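PDB 2ZWS: neutral ceramidase from Pseudomonas aeruginosa, which hydrolyses the N-acyl linkage of ceramides to give sphingosine and a free fatty acid, and also catalyses the reverse synthesis. Local coordinates for residues A[554-568]-A[609-621]. Numbering follows the deposited sequence.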
# COMPACT_ATOMS: atom_id res chain seq x y z
N ARG A 554 -9.11 -0.16 17.16
CA ARG A 554 -8.38 0.84 17.93
C ARG A 554 -7.71 1.88 17.02
O ARG A 554 -6.55 2.25 17.19
CB ARG A 554 -7.41 0.17 18.91
CG ARG A 554 -8.17 -0.75 19.89
CD ARG A 554 -7.45 -1.01 21.19
NE ARG A 554 -7.35 0.18 22.03
CZ ARG A 554 -8.32 0.65 22.81
NH1 ARG A 554 -8.10 1.75 23.53
NH2 ARG A 554 -9.51 0.04 22.84
N THR A 555 -8.49 2.32 16.04
CA THR A 555 -8.09 3.27 15.02
C THR A 555 -7.65 4.58 15.72
O THR A 555 -8.39 5.12 16.59
CB THR A 555 -9.27 3.48 14.08
OG1 THR A 555 -9.65 2.23 13.46
CG2 THR A 555 -8.97 4.55 13.02
N GLU A 556 -6.46 5.08 15.36
CA GLU A 556 -5.86 6.29 15.94
C GLU A 556 -5.51 6.13 17.41
O GLU A 556 -5.15 7.11 18.10
CB GLU A 556 -6.73 7.54 15.72
CG GLU A 556 -7.07 7.85 14.23
CD GLU A 556 -5.86 8.27 13.38
OE1 GLU A 556 -4.83 8.73 13.91
OE2 GLU A 556 -5.99 8.25 12.16
N LYS A 557 -5.64 4.89 17.89
CA LYS A 557 -5.24 4.54 19.25
C LYS A 557 -4.24 3.38 19.23
O LYS A 557 -3.50 3.22 18.25
CB LYS A 557 -6.48 4.28 20.12
CG LYS A 557 -7.40 5.52 20.22
CD LYS A 557 -8.70 5.18 20.95
CE LYS A 557 -8.54 5.29 22.46
NZ LYS A 557 -9.77 4.86 23.19
N THR A 558 -4.18 2.58 20.30
CA THR A 558 -3.15 1.57 20.39
C THR A 558 -3.55 0.39 21.27
O THR A 558 -4.35 0.51 22.18
CB THR A 558 -1.82 2.20 20.94
OG1 THR A 558 -0.76 1.24 20.93
CG2 THR A 558 -2.02 2.81 22.34
N PHE A 559 -2.99 -0.76 20.97
CA PHE A 559 -3.14 -1.93 21.85
C PHE A 559 -2.14 -1.95 22.98
O PHE A 559 -2.25 -2.79 23.89
CB PHE A 559 -3.02 -3.22 21.03
CG PHE A 559 -4.20 -3.48 20.13
CD1 PHE A 559 -5.39 -4.00 20.67
CD2 PHE A 559 -4.17 -3.15 18.77
CE1 PHE A 559 -6.49 -4.23 19.86
CE2 PHE A 559 -5.27 -3.38 17.96
CZ PHE A 559 -6.46 -3.91 18.51
N LEU A 560 -1.16 -1.05 22.94
CA LEU A 560 -0.08 -1.09 23.91
C LEU A 560 0.59 0.27 24.04
O LEU A 560 0.66 1.06 23.10
CB LEU A 560 0.97 -2.14 23.54
CG LEU A 560 1.91 -1.84 22.37
CD1 LEU A 560 3.22 -1.14 22.82
CD2 LEU A 560 2.18 -3.09 21.53
N GLU A 561 1.14 0.49 25.22
CA GLU A 561 1.95 1.67 25.49
C GLU A 561 3.13 1.21 26.33
O GLU A 561 2.95 0.41 27.25
CB GLU A 561 1.12 2.71 26.25
CG GLU A 561 0.16 3.51 25.37
CD GLU A 561 -0.80 4.43 26.14
OE1 GLU A 561 -0.86 4.35 27.40
OE2 GLU A 561 -1.50 5.22 25.47
N VAL A 562 4.33 1.70 26.00
CA VAL A 562 5.49 1.62 26.88
C VAL A 562 5.56 2.96 27.58
O VAL A 562 5.65 4.00 26.91
CB VAL A 562 6.81 1.37 26.14
CG1 VAL A 562 7.93 1.19 27.13
CG2 VAL A 562 6.70 0.10 25.30
N VAL A 563 5.50 2.92 28.91
CA VAL A 563 5.37 4.12 29.72
C VAL A 563 6.60 4.33 30.60
O VAL A 563 6.99 3.43 31.35
CB VAL A 563 4.09 4.07 30.59
CG1 VAL A 563 3.93 5.38 31.39
CG2 VAL A 563 2.84 3.85 29.75
N ASN A 564 7.19 5.52 30.48
CA ASN A 564 8.34 5.97 31.26
C ASN A 564 7.84 6.71 32.50
O ASN A 564 7.04 7.65 32.38
CB ASN A 564 9.20 6.90 30.38
CG ASN A 564 10.48 7.38 31.06
OD1 ASN A 564 10.95 6.83 32.06
ND2 ASN A 564 11.09 8.42 30.48
N ILE A 565 8.27 6.28 33.69
CA ILE A 565 7.88 6.96 34.96
C ILE A 565 9.10 7.51 35.72
O ILE A 565 9.02 7.81 36.92
CB ILE A 565 7.02 6.07 35.88
CG1 ILE A 565 7.63 4.66 35.99
CG2 ILE A 565 5.57 6.05 35.39
CD1 ILE A 565 6.93 3.76 36.99
N GLY A 566 10.22 7.61 35.01
CA GLY A 566 11.35 8.37 35.50
C GLY A 566 12.46 7.58 36.15
O GLY A 566 12.42 6.36 36.25
N LYS A 567 13.45 8.31 36.65
CA LYS A 567 14.74 7.75 37.01
C LYS A 567 14.90 6.73 38.16
O LYS A 567 15.77 5.87 38.04
CB LYS A 567 15.79 8.87 37.11
CG LYS A 567 17.16 8.48 36.57
CD LYS A 567 17.80 9.63 35.79
CE LYS A 567 17.30 9.71 34.35
NZ LYS A 567 17.87 8.65 33.45
N ASP A 568 14.13 6.72 39.26
CA ASP A 568 12.77 7.23 39.54
C ASP A 568 12.48 8.75 39.47
O ASP A 568 13.36 9.53 39.08
CB ASP A 568 12.40 6.71 40.94
CG ASP A 568 13.15 7.44 42.04
OD1 ASP A 568 12.60 7.55 43.17
OD2 ASP A 568 14.28 7.92 41.78
N GLU A 609 16.44 6.34 27.82
CA GLU A 609 16.87 6.80 29.12
C GLU A 609 16.84 5.66 30.12
O GLU A 609 15.87 4.89 30.16
CB GLU A 609 15.98 7.95 29.60
CG GLU A 609 16.45 9.33 29.16
CD GLU A 609 17.39 9.97 30.18
OE1 GLU A 609 18.56 9.54 30.29
OE2 GLU A 609 16.96 10.93 30.87
N PRO A 610 17.93 5.49 30.90
CA PRO A 610 17.84 4.65 32.10
C PRO A 610 16.72 5.14 33.00
O PRO A 610 16.42 6.34 33.03
CB PRO A 610 19.19 4.88 32.78
CG PRO A 610 20.11 5.24 31.66
CD PRO A 610 19.28 6.03 30.69
N GLY A 611 16.08 4.22 33.72
CA GLY A 611 14.97 4.57 34.61
C GLY A 611 13.95 3.46 34.73
O GLY A 611 14.24 2.30 34.44
N HIS A 612 12.75 3.82 35.17
CA HIS A 612 11.67 2.86 35.40
C HIS A 612 10.55 3.00 34.37
O HIS A 612 10.16 4.11 34.00
CB HIS A 612 11.15 3.00 36.83
CG HIS A 612 12.17 2.61 37.86
ND1 HIS A 612 13.06 3.52 38.41
CD2 HIS A 612 12.48 1.41 38.40
CE1 HIS A 612 13.85 2.89 39.26
NE2 HIS A 612 13.52 1.61 39.27
N TYR A 613 10.06 1.84 33.92
CA TYR A 613 9.08 1.76 32.85
C TYR A 613 8.02 0.73 33.19
O TYR A 613 8.25 -0.16 34.01
CB TYR A 613 9.77 1.32 31.55
CG TYR A 613 10.75 2.33 30.98
CD1 TYR A 613 10.36 3.18 29.95
CD2 TYR A 613 12.07 2.42 31.46
CE1 TYR A 613 11.23 4.10 29.40
CE2 TYR A 613 12.96 3.36 30.92
CZ TYR A 613 12.53 4.20 29.89
OH TYR A 613 13.38 5.13 29.33
N TYR A 614 6.86 0.82 32.55
CA TYR A 614 5.93 -0.31 32.57
C TYR A 614 5.20 -0.40 31.24
O TYR A 614 5.31 0.50 30.41
CB TYR A 614 4.95 -0.21 33.75
CG TYR A 614 3.97 0.95 33.71
CD1 TYR A 614 4.27 2.18 34.32
CD2 TYR A 614 2.72 0.80 33.12
CE1 TYR A 614 3.36 3.23 34.31
CE2 TYR A 614 1.80 1.83 33.12
CZ TYR A 614 2.13 3.04 33.71
OH TYR A 614 1.20 4.06 33.70
N ILE A 615 4.46 -1.48 31.04
CA ILE A 615 3.72 -1.65 29.79
C ILE A 615 2.22 -1.71 30.09
O ILE A 615 1.78 -2.42 31.00
CB ILE A 615 4.23 -2.91 29.02
CG1 ILE A 615 5.66 -2.67 28.50
CG2 ILE A 615 3.28 -3.28 27.86
CD1 ILE A 615 6.36 -3.90 27.94
N ARG A 616 1.45 -0.92 29.35
CA ARG A 616 -0.00 -0.93 29.44
C ARG A 616 -0.62 -1.57 28.19
O ARG A 616 -0.18 -1.32 27.05
CB ARG A 616 -0.52 0.51 29.62
CG ARG A 616 -1.99 0.63 29.86
CD ARG A 616 -2.33 2.00 30.44
NE ARG A 616 -3.78 2.14 30.57
CZ ARG A 616 -4.38 3.20 31.09
NH1 ARG A 616 -5.71 3.24 31.17
NH2 ARG A 616 -3.66 4.24 31.50
N HIS A 617 -1.65 -2.38 28.41
CA HIS A 617 -2.41 -3.00 27.33
C HIS A 617 -3.83 -2.45 27.29
O HIS A 617 -4.46 -2.28 28.32
CB HIS A 617 -2.43 -4.53 27.48
CG HIS A 617 -3.40 -5.22 26.58
ND1 HIS A 617 -3.40 -5.07 25.21
CD2 HIS A 617 -4.37 -6.14 26.86
CE1 HIS A 617 -4.35 -5.83 24.69
NE2 HIS A 617 -4.96 -6.47 25.67
N TYR A 618 -4.31 -2.15 26.08
CA TYR A 618 -5.70 -1.78 25.83
C TYR A 618 -6.29 -2.78 24.84
O TYR A 618 -5.65 -3.06 23.83
CB TYR A 618 -5.78 -0.40 25.20
CG TYR A 618 -5.16 0.73 25.97
CD1 TYR A 618 -5.96 1.57 26.74
CD2 TYR A 618 -3.79 1.00 25.90
CE1 TYR A 618 -5.41 2.64 27.42
CE2 TYR A 618 -3.23 2.07 26.59
CZ TYR A 618 -4.06 2.88 27.36
OH TYR A 618 -3.53 3.97 28.05
N GLY A 619 -7.49 -3.29 25.11
CA GLY A 619 -8.18 -4.21 24.22
C GLY A 619 -9.69 -4.07 24.36
O GLY A 619 -10.17 -3.13 25.00
N ASN A 620 -10.44 -4.99 23.75
CA ASN A 620 -11.90 -4.95 23.78
C ASN A 620 -12.43 -6.36 23.82
O ASN A 620 -11.85 -7.26 23.19
CB ASN A 620 -12.46 -4.19 22.55
CG ASN A 620 -11.96 -2.76 22.47
OD1 ASN A 620 -10.84 -2.53 22.00
ND2 ASN A 620 -12.76 -1.79 22.96
N ALA A 621 -13.51 -6.56 24.57
CA ALA A 621 -14.10 -7.89 24.71
C ALA A 621 -15.59 -7.90 24.39
O ALA A 621 -16.28 -6.92 24.63
CB ALA A 621 -13.87 -8.41 26.12
O HOH W 1 13.74 7.23 32.85
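Two donors from the neighbouring strand converge on one carbonyl, F559 O: the ring nitrogen H617 ND1 reaches it in the carbonyl plane at 2.9 Å, while Y618 N binds at 3.1 Å from above that plane. From here strands 560-566 and 611-621 run antiparallel, E561 with R616 and V563 with Y614 forming hydrogen-bonded pairs. L560, V562 and I615 turn their branched aliphatic chains to the face packed against strand 595-603, as expected in the core of a beta-sandwich. On the other face, Y614 has CG between its backbone N and carbonyl carbon (chi1 66°), which swings the ring over V563, whose CB makes a CH-pi contact 3.9 Å from the ring centroid; I565 CG2 meets the ring's edge. Y618 is long enough to reach across to the next strand, and its OH donates a hydrogen bond to E561 OE1 (2.8 Å), meeting it from above the carboxylate plane. Its CB lies against one face of the R554 guanidinium, whose NH2 bonds N620 OD1 at 3.0 Å and also forms a salt bridge with E631. At the far end, N564 OD1 accepts from G566 N in an Asx turn, and the long K567 chain, bent at chi2, chi3 and chi4, folds back so that NZ donates a hydrogen bond to P610 O at 2.8 Å. The doubly gripped carbonyl and the bonds of R554 probably steady the 554-559 loop, where F559 N and T558 OG1 bond the magnesium ligand D579.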